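Local atomic coordinates of Lv-ranaspumin (Lv-RSN-1) (Leptodactylus vastus, PDB entry 4K82), a protein that is a surfactant of the frog's foam nest, where it probably lowers surface tension at the air-water interface and so helps to form or stabilise the foam. Residues 200-203 / 204-208; 107-110 / 111-115; 70-73 / 74-78; 17-20 / 21-25; 168-172 / 173-177. All blocks are in the same frame, centred on the assembly; numbering follows the deposited sequence. Where two conformers were deposited one is given.

Interaction 1. Residues 200-203 / 204-208; sequences DLLI and LVLCP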
loop_
_atom_site.group_PDB
_atom_site.type_symbol
_atom_site.label_atom_id
_atom_site.label_comp_id
_atom_site.label_asym_id
_atom_site.label_seq_id
_atom_site.Cartn_x
_atom_site.Cartn_y
_atom_site.Cartn_z
ATOM N N ASP A 200 -16.481 -3.967 7.288
ATOM C CA ASP A 200 -15.939 -5.237 6.814
ATOM C C ASP A 200 -14.498 -5.092 6.357
ATOM O O ASP A 200 -13.648 -5.921 6.675
ATOM C CB ASP A 200 -16.762 -5.769 5.638
ATOM C CG ASP A 200 -18.100 -6.315 6.062
ATOM O OD1 ASP A 200 -18.290 -6.531 7.275
ATOM O OD2 ASP A 200 -18.954 -6.533 5.174
ATOM N N LEU A 201 -14.232 -4.040 5.597
ATOM C CA LEU A 201 -12.882 -3.790 5.112
ATOM C C LEU A 201 -11.922 -3.614 6.289
ATOM O O LEU A 201 -10.829 -4.193 6.310
ATOM C CB LEU A 201 -12.874 -2.573 4.188
ATOM C CG LEU A 201 -11.513 -2.144 3.638
ATOM C CD1 LEU A 201 -10.950 -3.220 2.728
ATOM C CD2 LEU A 201 -11.645 -0.833 2.902
ATOM N N LEU A 202 -12.318 -2.818 7.277
ATOM C CA LEU A 202 -11.474 -2.607 8.455
ATOM C C LEU A 202 -11.261 -3.902 9.207
ATOM O O LEU A 202 -10.133 -4.330 9.437
ATOM C CB LEU A 202 -12.103 -1.591 9.404
ATOM C CG LEU A 202 -11.912 -0.124 9.058
ATOM C CD1 LEU A 202 -12.765 0.725 9.978
ATOM C CD2 LEU A 202 -10.443 0.255 9.198
ATOM N N ILE A 203 -12.360 -4.534 9.582
ATOM C CA ILE A 203 -12.285 -5.693 10.463
ATOM C C ILE A 203 -11.707 -6.953 9.805
ATOM O O ILE A 203 -10.899 -7.660 10.413
ATOM C CB ILE A 203 -13.669 -5.978 11.082
ATOM C CG1 ILE A 203 -14.091 -4.794 11.964
ATOM C CG2 ILE A 203 -13.665 -7.295 11.853
ATOM C CD1 ILE A 203 -15.580 -4.740 12.281
ATOM N N LEU A 204 -12.104 -7.229 8.569
ATOM C CA LEU A 204 -11.691 -8.468 7.914
ATOM C C LEU A 204 -10.347 -8.363 7.199
ATOM O O LEU A 204 -9.657 -9.369 7.014
ATOM C CB LEU A 204 -12.747 -8.918 6.900
ATOM C CG LEU A 204 -14.069 -9.468 7.430
ATOM C CD1 LEU A 204 -15.023 -9.716 6.272
ATOM C CD2 LEU A 204 -13.825 -10.748 8.212
ATOM N N VAL A 205 -9.982 -7.150 6.800
ATOM C CA VAL A 205 -8.865 -6.954 5.883
ATOM C C VAL A 205 -7.776 -6.045 6.460
ATOM O O VAL A 205 -6.628 -6.461 6.655
ATOM C CB VAL A 205 -9.370 -6.380 4.541
ATOM C CG1 VAL A 205 -8.231 -6.191 3.587
ATOM C CG2 VAL A 205 -10.436 -7.314 3.914
ATOM N N LEU A 206 -8.140 -4.805 6.754
ATOM C CA LEU A 206 -7.130 -3.814 7.151
ATOM C C LEU A 206 -6.515 -4.067 8.533
ATOM O O LEU A 206 -5.286 -4.022 8.701
ATOM C CB LEU A 206 -7.701 -2.399 7.059
ATOM C CG LEU A 206 -8.010 -1.914 5.640
ATOM C CD1 LEU A 206 -8.805 -0.616 5.685
ATOM C CD2 LEU A 206 -6.712 -1.740 4.838
ATOM N N CYS A 207 -7.347 -4.310 9.534
ATOM C CA CYS A 207 -6.799 -4.543 10.869
ATOM C C CYS A 207 -5.909 -5.799 10.941
ATOM O O CYS A 207 -4.852 -5.771 11.558
ATOM C CB CYS A 207 -7.894 -4.532 11.942
ATOM S SG CYS A 207 -8.503 -2.846 12.337
ATOM N N PRO A 208 -6.311 -6.896 10.281
ATOM C CA PRO A 208 -5.383 -8.033 10.281
ATOM C C PRO A 208 -4.067 -7.723 9.562
ATOM O O PRO A 208 -3.017 -8.206 9.979
ATOM C CB PRO A 208 -6.168 -9.113 9.535
ATOM C CG PRO A 208 -7.588 -8.782 9.816
ATOM C CD PRO A 208 -7.642 -7.284 9.770
#
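Leu201 and Leu206 meet across one turn of helix 196-212, and here the packing is tight. CG of Leu201 lies 3.7 Å from CD1 of Leu206. In one of its two conformers Leu202 also brings CD2 to 4.0 Å from this methyl. Leu201 leaves the backbone pointing away from 204-208, and CG anti to the backbone N (chi1 178°) brings the branch back to Val205 and Leu206. CD1 of Leu201 is 4.0 Å from CB of Val205. Cutting Leu201 back to alanine is likely to leave a gap beside Leu206 CD1 and to cost Val205 one apolar neighbour. The backbone widens here into a pi-type turn. The O of Leu201 takes a nearly straight bond from Leu206 N at 2.8 Å (169°) and a weak one from Val205 N. Cys207 N likewise reaches back five residues to Leu202 O, also at 2.8 Å. Pro208 has no N-H to give, and the helix kinks at its ring; its CD lies 3.3 Å from Ile203 O. The other side is loose. Ile203, Leu204 and Pro208 are exposed, and the side chains of Asp200 and Leu204 come no closer than 4.4 Å, from CB of Asp200 to CD1 of Leu204. The Asp200 carboxylate turns to a salt bridge with Lys196. On the packed side Leu202 and Leu206 lie on helix 133-144, and Val205 and Leu206 touch helix 107-121. Leu202 and, at the border of the exposed side, Ile203 meet Phe191 of strand 188-191. The disulfide from Cys207 to Cys146 ties the helix to the chain just after helix 133-144.

Interaction 2. Residues 107-110 / 111-115; sequences ETVF and NAVCD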
loop_
_atom_site.group_PDB
_atom_site.type_symbol
_atom_site.label_atom_id
_atom_site.label_comp_id
_atom_site.label_asym_id
_atom_site.label_seq_id
_atom_site.Cartn_x
_atom_site.Cartn_y
_atom_site.Cartn_z
ATOM N N GLU A 107 6.576 -13.575 1.781
ATOM C CA GLU A 107 5.479 -13.494 0.826
ATOM C C GLU A 107 4.121 -13.410 1.521
ATOM O O GLU A 107 3.137 -12.985 0.924
ATOM C CB GLU A 107 5.533 -14.636 -0.199
ATOM C CG GLU A 107 6.744 -14.557 -1.130
ATOM C CD GLU A 107 6.564 -15.337 -2.426
ATOM O OE1 GLU A 107 5.555 -15.114 -3.131
ATOM O OE2 GLU A 107 7.442 -16.169 -2.744
ATOM N N THR A 108 4.069 -13.801 2.787
ATOM C CA THR A 108 2.842 -13.626 3.552
ATOM C C THR A 108 2.516 -12.141 3.691
ATOM O O THR A 108 1.370 -11.726 3.514
ATOM C CB THR A 108 2.935 -14.273 4.940
ATOM O OG1 THR A 108 3.166 -15.679 4.786
ATOM C CG2 THR A 108 1.643 -14.050 5.709
ATOM N N VAL A 109 3.535 -11.343 4.008
ATOM C CA VAL A 109 3.371 -9.898 4.099
ATOM C C VAL A 109 3.105 -9.334 2.711
ATOM O O VAL A 109 2.161 -8.568 2.514
ATOM C CB VAL A 109 4.613 -9.218 4.717
ATOM C CG1 VAL A 109 4.556 -7.708 4.521
ATOM C CG2 VAL A 109 4.719 -9.557 6.195
ATOM N N PHE A 110 3.927 -9.732 1.743
ATOM C CA PHE A 110 3.753 -9.260 0.375
ATOM C C PHE A 110 2.337 -9.496 -0.151
ATOM O O PHE A 110 1.697 -8.581 -0.664
ATOM C CB PHE A 110 4.763 -9.922 -0.567
ATOM C CG PHE A 110 4.807 -9.294 -1.932
ATOM C CD1 PHE A 110 3.887 -9.653 -2.905
ATOM C CD2 PHE A 110 5.760 -8.333 -2.239
ATOM C CE1 PHE A 110 3.912 -9.069 -4.159
ATOM C CE2 PHE A 110 5.794 -7.752 -3.501
ATOM C CZ PHE A 110 4.871 -8.121 -4.457
ATOM N N ASN A 111 1.848 -10.722 -0.013
ATOM C CA ASN A 111 0.533 -11.062 -0.542
ATOM C C ASN A 111 -0.604 -10.358 0.194
ATOM O O ASN A 111 -1.592 -9.956 -0.424
ATOM C CB ASN A 111 0.324 -12.580 -0.544
ATOM C CG ASN A 111 1.251 -13.290 -1.513
ATOM O OD1 ASN A 111 1.739 -12.685 -2.470
ATOM N ND2 ASN A 111 1.503 -14.575 -1.272
ATOM N N ALA A 112 -0.451 -10.187 1.506
ATOM C CA ALA A 112 -1.460 -9.492 2.300
ATOM C C ALA A 112 -1.544 -8.031 1.877
ATOM O O ALA A 112 -2.628 -7.468 1.762
ATOM C CB ALA A 112 -1.145 -9.598 3.789
ATOM N N VAL A 113 -0.385 -7.416 1.655
ATOM C CA VAL A 113 -0.343 -6.035 1.164
ATOM C C VAL A 113 -0.922 -5.941 -0.250
ATOM O O VAL A 113 -1.658 -5.007 -0.579
ATOM C CB VAL A 113 1.096 -5.486 1.172
ATOM C CG1 VAL A 113 1.151 -4.127 0.498
ATOM C CG2 VAL A 113 1.629 -5.391 2.603
ATOM N N CYS A 114 -0.609 -6.932 -1.075
ATOM C CA CYS A 114 -1.093 -6.964 -2.443
ATOM C C CYS A 114 -2.618 -7.041 -2.480
ATOM O O CYS A 114 -3.273 -6.316 -3.232
ATOM C CB CYS A 114 -0.483 -8.167 -3.160
ATOM S SG CYS A 114 -0.512 -8.076 -4.954
ATOM N N ASP A 115 -3.183 -7.917 -1.656
ATOM C CA ASP A 115 -4.637 -8.059 -1.584
ATOM C C ASP A 115 -5.321 -6.760 -1.138
ATOM O O ASP A 115 -6.335 -6.354 -1.715
ATOM C CB ASP A 115 -5.030 -9.237 -0.687
ATOM C CG ASP A 115 -4.676 -10.589 -1.309
ATOM O OD1 ASP A 115 -4.337 -10.633 -2.516
ATOM O OD2 ASP A 115 -4.739 -11.609 -0.588
#
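The first turns of helix 107-121 bring Glu107 and Asn111 together at the start of an alpha-helix. Four backbone bonds from residue i+4 back to residue i join 107-110 to 111-114. The shortest joins Asn111 N to Glu107 O at 2.8 Å. Cys114 N bonds to Phe110 O at 2.9 Å. The amide of Asn111 folds back over the same Glu107 carbonyl. Its CG is anti to the carbonyl carbon (chi1 -66°), which carries the amide toward the preceding turn. CG of Asn111 ends 3.1 Å from Glu107 O. The amide ND2 is also near that oxygen, but the angle is too poor for a hydrogen bond. The amide also approaches the Phe110 ring, with OD1 of Asn111 3.7 Å from CD1 of Phe110. The ring and amide planes stand 83° apart, almost perpendicular. One face of the helix is apolar. Val109 and Val113 lie side by side and point the same way, with CG1 of Val109 4.2 Å from CG2 of Val113. The latter methyl also rests 3.2 Å from Val109 O. Phe110 and Val113 are buried against helix 29-42, and the Phe110 ring meets that of Tyr97 with planes about 25° apart. Cys114 adds a covalent link to the same helix through its disulfide with Cys38. Asn111 lies on the exposed side. Asp106 precedes the first turn, and its OD1 accepts a hydrogen bond from Val109 N and a weak one from Thr108 N. The whole is typical of an amphipathic helix in an all-helical fold.

Interaction 3. Residues 70-73 / 74-78; sequences DDIV and ADLGL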
loop_
_atom_site.group_PDB
_atom_site.type_symbol
_atom_site.label_atom_id
_atom_site.label_comp_id
_atom_site.label_asym_id
_atom_site.label_seq_id
_atom_site.Cartn_x
_atom_site.Cartn_y
_atom_site.Cartn_z
ATOM N N ASP A 70 18.093 2.783 -11.267
ATOM C CA ASP A 70 18.944 2.578 -12.442
ATOM C C ASP A 70 19.885 1.397 -12.247
ATOM O O ASP A 70 20.101 0.605 -13.175
ATOM C CB ASP A 70 19.777 3.826 -12.740
ATOM C CG ASP A 70 18.968 4.935 -13.376
ATOM O OD1 ASP A 70 17.909 4.646 -13.966
ATOM O OD2 ASP A 70 19.406 6.101 -13.293
ATOM N N ASP A 71 20.448 1.286 -11.046
ATOM C CA ASP A 71 21.325 0.166 -10.716
ATOM C C ASP A 71 20.564 -1.149 -10.779
ATOM O O ASP A 71 21.075 -2.140 -11.292
ATOM C CB ASP A 71 21.926 0.319 -9.318
ATOM C CG ASP A 71 22.963 1.409 -9.242
ATOM O OD1 ASP A 71 23.430 1.853 -10.308
ATOM O OD2 ASP A 71 23.307 1.810 -8.110
ATOM N N ILE A 72 19.348 -1.159 -10.229
ATOM C CA ILE A 72 18.527 -2.366 -10.244
ATOM C C ILE A 72 18.173 -2.768 -11.674
ATOM O O ILE A 72 18.238 -3.947 -12.033
ATOM C CB ILE A 72 17.260 -2.210 -9.371
ATOM C CG1 ILE A 72 17.673 -2.065 -7.904
ATOM C CG2 ILE A 72 16.333 -3.410 -9.559
ATOM C CD1 ILE A 72 16.575 -1.562 -6.987
ATOM N N VAL A 73 17.833 -1.789 -12.505
ATOM C CA VAL A 73 17.508 -2.079 -13.897
ATOM C C VAL A 73 18.708 -2.679 -14.644
ATOM O O VAL A 73 18.549 -3.595 -15.450
ATOM C CB VAL A 73 16.979 -0.823 -14.642
ATOM C CG1 VAL A 73 16.871 -1.090 -16.128
ATOM C CG2 VAL A 73 15.611 -0.416 -14.095
ATOM N N ALA A 74 19.898 -2.156 -14.361
ATOM C CA ALA A 74 21.136 -2.680 -14.943
ATOM C C ALA A 74 21.318 -4.154 -14.601
ATOM O O ALA A 74 21.604 -4.981 -15.474
ATOM C CB ALA A 74 22.334 -1.873 -14.464
ATOM N N ASP A 75 21.138 -4.487 -13.326
ATOM C CA ASP A 75 21.269 -5.871 -12.873
ATOM C C ASP A 75 20.178 -6.819 -13.389
ATOM O O ASP A 75 20.410 -8.023 -13.503
ATOM C CB ASP A 75 21.325 -5.925 -11.344
ATOM C CG ASP A 75 22.480 -5.128 -10.778
ATOM O OD1 ASP A 75 23.438 -4.850 -11.530
ATOM O OD2 ASP A 75 22.430 -4.776 -9.582
ATOM N N LEU A 76 18.990 -6.294 -13.687
ATOM C CA LEU A 76 17.933 -7.118 -14.258
ATOM C C LEU A 76 18.269 -7.428 -15.719
ATOM O O LEU A 76 17.676 -8.317 -16.329
ATOM C CB LEU A 76 16.560 -6.439 -14.144
ATOM C CG LEU A 76 15.961 -6.233 -12.742
ATOM C CD1 LEU A 76 14.659 -5.421 -12.796
ATOM C CD2 LEU A 76 15.724 -7.563 -12.047
ATOM N N GLY A 77 19.219 -6.680 -16.268
ATOM C CA GLY A 77 19.689 -6.910 -17.624
ATOM C C GLY A 77 18.812 -6.268 -18.680
ATOM O O GLY A 77 18.963 -6.533 -19.869
ATOM N N LEU A 78 17.897 -5.407 -18.247
ATOM C CA LEU A 78 16.928 -4.793 -19.152
ATOM C C LEU A 78 17.514 -3.743 -20.116
ATOM O O LEU A 78 16.819 -3.266 -21.009
ATOM C CB LEU A 78 15.776 -4.192 -18.338
ATOM C CG LEU A 78 14.986 -5.233 -17.546
ATOM C CD1 LEU A 78 13.907 -4.616 -16.659
ATOM C CD2 LEU A 78 14.391 -6.228 -18.540
#
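Val73 and Leu78 meet round the C-terminal end of helix 69-76, which closes in a Schellman motif. CG1 of Val73 lies 4.0 Å from CB of Leu78, and the two side chains cross at about a right angle. Beside them, Ile72 and Leu76 lie side by side and point the same way. Here CG2 of Ile72 is 4.2 Å from CD1 of Leu76. The backbone sets these pairs in place. Val73 O is approached by three N-H groups, those of Leu76, Gly77 and Leu78, and all three bonds are weak. Gly77 N has a sounder bond to Ala74 O, at 3.0 Å. Gly77 has a positive phi (83°), which turns the chain out of the helix and brings Leu78 back beside Val73. Leu76 N bonds to Ile72 O at 3.0 Å. Further out, Val73 and Leu78 pack on Val87 and on Ile92 of helix 89-102. Asp75 faces the other way. Its OD2 accepts a hydrogen bond from Thr16 N and a weak one from Gly15 N, at the start of helix 14-24. The Asp75 carboxylate also bends back over its own helix, with CG 3.3 Å from Asp71 O.

Interaction 4. Residues 17-20 / 21-25; sequences ACLT and KALKD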
loop_
_atom_site.group_PDB
_atom_site.type_symbol
_atom_site.label_atom_id
_atom_site.label_comp_id
_atom_site.label_asym_id
_atom_site.label_seq_id
_atom_site.Cartn_x
_atom_site.Cartn_y
_atom_site.Cartn_z
ATOM N N ALA A 17 22.426 -5.888 -4.742
ATOM C CA ALA A 17 23.097 -5.927 -3.455
ATOM C C ALA A 17 22.479 -4.908 -2.508
ATOM O O ALA A 17 22.186 -5.214 -1.351
ATOM C CB ALA A 17 24.581 -5.645 -3.628
ATOM N N CYS A 18 22.291 -3.694 -3.011
ATOM C CA CYS A 18 21.765 -2.601 -2.206
ATOM C C CYS A 18 20.339 -2.921 -1.761
ATOM O O CYS A 18 19.968 -2.688 -0.607
ATOM C CB CYS A 18 21.801 -1.299 -3.008
ATOM S SG CYS A 18 21.091 0.141 -2.168
ATOM N N LEU A 19 19.552 -3.451 -2.690
ATOM C CA LEU A 19 18.172 -3.820 -2.412
ATOM C C LEU A 19 18.113 -4.904 -1.342
ATOM O O LEU A 19 17.319 -4.823 -0.405
ATOM C CB LEU A 19 17.487 -4.316 -3.689
ATOM C CG LEU A 19 16.052 -4.789 -3.506
ATOM C CD1 LEU A 19 15.190 -3.639 -2.979
ATOM C CD2 LEU A 19 15.518 -5.323 -4.823
ATOM N N THR A 20 18.961 -5.918 -1.497
ATOM C CA THR A 20 19.053 -7.027 -0.548
ATOM C C THR A 20 19.266 -6.545 0.889
ATOM O O THR A 20 18.564 -6.962 1.815
ATOM C CB THR A 20 20.207 -7.982 -0.936
ATOM O OG1 THR A 20 19.960 -8.532 -2.234
ATOM C CG2 THR A 20 20.339 -9.105 0.068
ATOM N N LYS A 21 20.234 -5.656 1.071
ATOM C CA LYS A 21 20.520 -5.135 2.398
ATOM C C LYS A 21 19.374 -4.252 2.885
ATOM O O LYS A 21 18.975 -4.313 4.053
ATOM C CB LYS A 21 21.834 -4.351 2.394
ATOM C CG LYS A 21 22.372 -4.069 3.793
ATOM C CD LYS A 21 23.497 -3.047 3.776
ATOM C CE LYS A 21 23.016 -1.703 3.242
ATOM N NZ LYS A 21 21.678 -1.295 3.786
ATOM N N ALA A 22 18.843 -3.437 1.976
ATOM C CA ALA A 22 17.781 -2.500 2.313
ATOM C C ALA A 22 16.540 -3.208 2.867
ATOM O O ALA A 22 15.862 -2.683 3.749
ATOM C CB ALA A 22 17.418 -1.659 1.100
ATOM N N LEU A 23 16.255 -4.403 2.358
ATOM C CA LEU A 23 15.103 -5.177 2.829
ATOM C C LEU A 23 15.307 -5.727 4.244
ATOM O O LEU A 23 14.341 -6.039 4.944
ATOM C CB LEU A 23 14.797 -6.317 1.858
ATOM C CG LEU A 23 14.232 -5.879 0.506
ATOM C CD1 LEU A 23 14.301 -7.022 -0.496
ATOM C CD2 LEU A 23 12.793 -5.400 0.671
ATOM N N LYS A 24 16.565 -5.841 4.665
ATOM C CA LYS A 24 16.876 -6.331 6.004
ATOM C C LYS A 24 16.919 -5.196 7.025
ATOM O O LYS A 24 16.915 -5.442 8.230
ATOM C CB LYS A 24 18.195 -7.110 6.006
ATOM C CG LYS A 24 18.157 -8.383 5.169
ATOM C CD LYS A 24 19.525 -9.045 5.054
ATOM C CE LYS A 24 19.461 -10.279 4.157
ATOM N NZ LYS A 24 20.809 -10.806 3.797
ATOM N N ASP A 25 16.959 -3.956 6.543
ATOM C CA ASP A 25 16.968 -2.789 7.427
ATOM C C ASP A 25 15.581 -2.521 8.006
ATOM O O ASP A 25 14.571 -2.959 7.451
ATOM C CB ASP A 25 17.458 -1.542 6.685
ATOM C CG ASP A 25 18.897 -1.659 6.228
ATOM O OD1 ASP A 25 19.678 -2.377 6.889
ATOM O OD2 ASP A 25 19.248 -1.023 5.207
HETATM O O HOH W 1 21.058 -0.920 1.008
#
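The O of Cys18 is gripped twice. Ala22 N bonds to it at 2.9 Å, the regular helical bond. A water also donates to it, at 2.6 Å. The same water accepts a hydrogen bond from Lys21 NZ at 2.9 Å and so bridges the lysine to the Cys18 carbonyl. The Lys21 side chain starts with CG anti to the backbone N (chi1 -166°) and then bends at its last two torsions, which curls the amine back toward the helix. Lys21 NZ also forms a salt bridge with OD2 of Asp25 at 2.8 Å. Asp25 follows four residues later, in the turn where the helix gives out, so the bridge spans this end of the helix and probably offsets the lysine charge. Thr20 and Lys24 lie side by side on another face, pointing the same way. Lys24 is extended, and its NZ ends 4.1 Å from CG2 of Thr20, while its CG is 3.7 Å from Thr20 O. The Thr20 hydroxyl turns the other way along the helix and is hydrogen-bonded to Thr16 O. The apolar face carries Leu19 and Leu23. Their side chains cross obliquely, with CG of Leu19 4.1 Å from CD1 of Leu23. CG of Leu23 also rests 3.4 Å from Leu19 O. The charged ends thus lie on the exposed side and the leucines on the inner one. Helix 14-24 is joined by the Cys18 to Cys67 disulfide to the loop before helix 69-76. Leu19, Ala22 and Leu23 pack on Leu29 of helix 29-42, and Leu19 also touches Leu96 and Leu99 of helix 89-102.

Interaction 5. Residues 168-172 / 173-177; sequences CVLGG and VGLDD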
loop_
_atom_site.group_PDB
_atom_site.type_symbol
_atom_site.label_atom_id
_atom_site.label_comp_id
_atom_site.label_asym_id
_atom_site.label_seq_id
_atom_site.Cartn_x
_atom_site.Cartn_y
_atom_site.Cartn_z
ATOM N N CYS A 168 -11.619 8.315 -0.764
ATOM C CA CYS A 168 -11.819 7.276 -1.761
ATOM C C CYS A 168 -12.203 5.921 -1.141
ATOM O O CYS A 168 -12.995 5.173 -1.716
ATOM C CB CYS A 168 -10.566 7.152 -2.637
ATOM S SG CYS A 168 -8.996 7.475 -1.771
ATOM N N VAL A 169 -11.668 5.621 0.042
ATOM C CA VAL A 169 -11.954 4.347 0.704
ATOM C C VAL A 169 -13.411 4.258 1.160
ATOM O O VAL A 169 -13.931 3.164 1.381
ATOM C CB VAL A 169 -10.997 4.063 1.884
ATOM C CG1 VAL A 169 -11.563 4.613 3.171
ATOM C CG2 VAL A 169 -10.768 2.574 2.027
ATOM N N LEU A 170 -14.075 5.406 1.273
ATOM C CA LEU A 170 -15.499 5.424 1.622
ATOM C C LEU A 170 -16.358 4.903 0.468
ATOM O O LEU A 170 -17.539 4.600 0.644
ATOM C CB LEU A 170 -15.947 6.834 2.014
ATOM C CG LEU A 170 -15.109 7.564 3.066
ATOM C CD1 LEU A 170 -15.657 8.958 3.353
ATOM C CD2 LEU A 170 -15.028 6.745 4.340
ATOM N N GLY A 171 -15.769 4.825 -0.717
ATOM C CA GLY A 171 -16.442 4.264 -1.879
ATOM C C GLY A 171 -17.674 5.027 -2.326
ATOM O O GLY A 171 -18.646 4.422 -2.769
ATOM N N GLY A 172 -17.640 6.352 -2.209
ATOM C CA GLY A 172 -18.745 7.180 -2.657
ATOM C C GLY A 172 -19.730 7.574 -1.571
ATOM O O GLY A 172 -20.509 8.510 -1.752
ATOM N N VAL A 173 -19.715 6.858 -0.451
ATOM C CA VAL A 173 -20.554 7.232 0.683
ATOM C C VAL A 173 -19.947 8.462 1.347
ATOM O O VAL A 173 -18.755 8.478 1.663
ATOM C CB VAL A 173 -20.679 6.090 1.715
ATOM C CG1 VAL A 173 -21.488 6.549 2.925
ATOM C CG2 VAL A 173 -21.314 4.855 1.079
ATOM N N GLY A 174 -20.761 9.496 1.541
ATOM C CA GLY A 174 -20.310 10.698 2.219
ATOM C C GLY A 174 -19.857 10.364 3.627
ATOM O O GLY A 174 -20.426 9.481 4.267
ATOM N N LEU A 175 -18.828 11.060 4.101
ATOM C CA LEU A 175 -18.310 10.843 5.449
ATOM C C LEU A 175 -19.381 11.067 6.518
ATOM O O LEU A 175 -19.480 10.314 7.491
ATOM C CB LEU A 175 -17.128 11.777 5.713
ATOM C CG LEU A 175 -16.462 11.579 7.069
ATOM C CD1 LEU A 175 -15.520 10.387 7.015
ATOM C CD2 LEU A 175 -15.737 12.849 7.504
ATOM N N ASP A 176 -20.178 12.112 6.328
ATOM C CA ASP A 176 -21.204 12.471 7.288
ATOM C C ASP A 176 -22.232 11.350 7.450
ATOM O O ASP A 176 -22.521 10.916 8.562
ATOM C CB ASP A 176 -21.861 13.803 6.896
ATOM C CG ASP A 176 -22.453 13.782 5.491
ATOM O OD1 ASP A 176 -22.119 12.868 4.698
ATOM O OD2 ASP A 176 -23.253 14.691 5.174
ATOM N N ASP A 177 -22.763 10.846 6.343
ATOM C CA ASP A 177 -23.733 9.767 6.431
ATOM C C ASP A 177 -23.126 8.458 6.932
ATOM O O ASP A 177 -23.795 7.680 7.619
ATOM C CB ASP A 177 -24.422 9.537 5.082
ATOM C CG ASP A 177 -25.510 10.554 4.804
ATOM O OD1 ASP A 177 -25.796 11.387 5.686
ATOM O OD2 ASP A 177 -26.082 10.519 3.700
#
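Apolar contact is made chiefly by Leu170, which reaches over the turn to Leu175. CD1 of Leu170 lies 3.9 Å from CD1 of Leu175 and 4.0 Å from its CB. With CG anti to the carbonyl carbon (chi1 -51°), the Leu170 side chain leans across the Val173 carbonyl: CB of Leu170 is 3.3 Å from Val173 O. Val173 packs in return against the backbone, its CB 3.6 Å from Leu170 O. Among the hydrogen bonds, the one that closes the turn is weak. It runs from Val173 N to Leu170 O at 3.3 Å. Gly171 N bonds to Cys168 O at 3.0 Å and ends the 3-10 segment. Past the turn, Asp176 OD1 accepts the backbone N of Asp177 at 2.7 Å, met from above the carboxylate plane. Backbone shape supplies the rest. Gly171 and Gly172 both have positive phi, and a side chain on Gly172 would press on the carbonyl before it. Further out, Leu170 touches Leu163 of helix 152-165, while Leu170 and Val173 both touch Leu178. Residues Leu170 to Val173 form a type I' beta turn with glycines at its two central positions, followed by Gly174 at the N-cap of helix 175-180.

In the fold
All five contacts are local, and they are spread along an elongated, mainly helical chain. Interactions 1 and 2 lie nearer its centre, about 14 Å apart centre to centre. Interactions 1 to 4 each bury two apolar residues; interaction 5 buries none of its touching residues. Interactions 3 and 4 share one side of the chain and interaction 5 lies opposite, the centres of 3 and 5 about 42 Å apart. Interaction 5 is a surface contact built on a glycine turn, with Leu170 on Leu175 as its apolar pair. It still touches interaction 1, where Leu201 CD2 meets Val169 CG2 at 3.6 Å. Helix ends mark interactions 3 and 4, one closed by glycine, the other by a lysine-aspartate bridge. Disulfide cysteines occur in all but interaction 3.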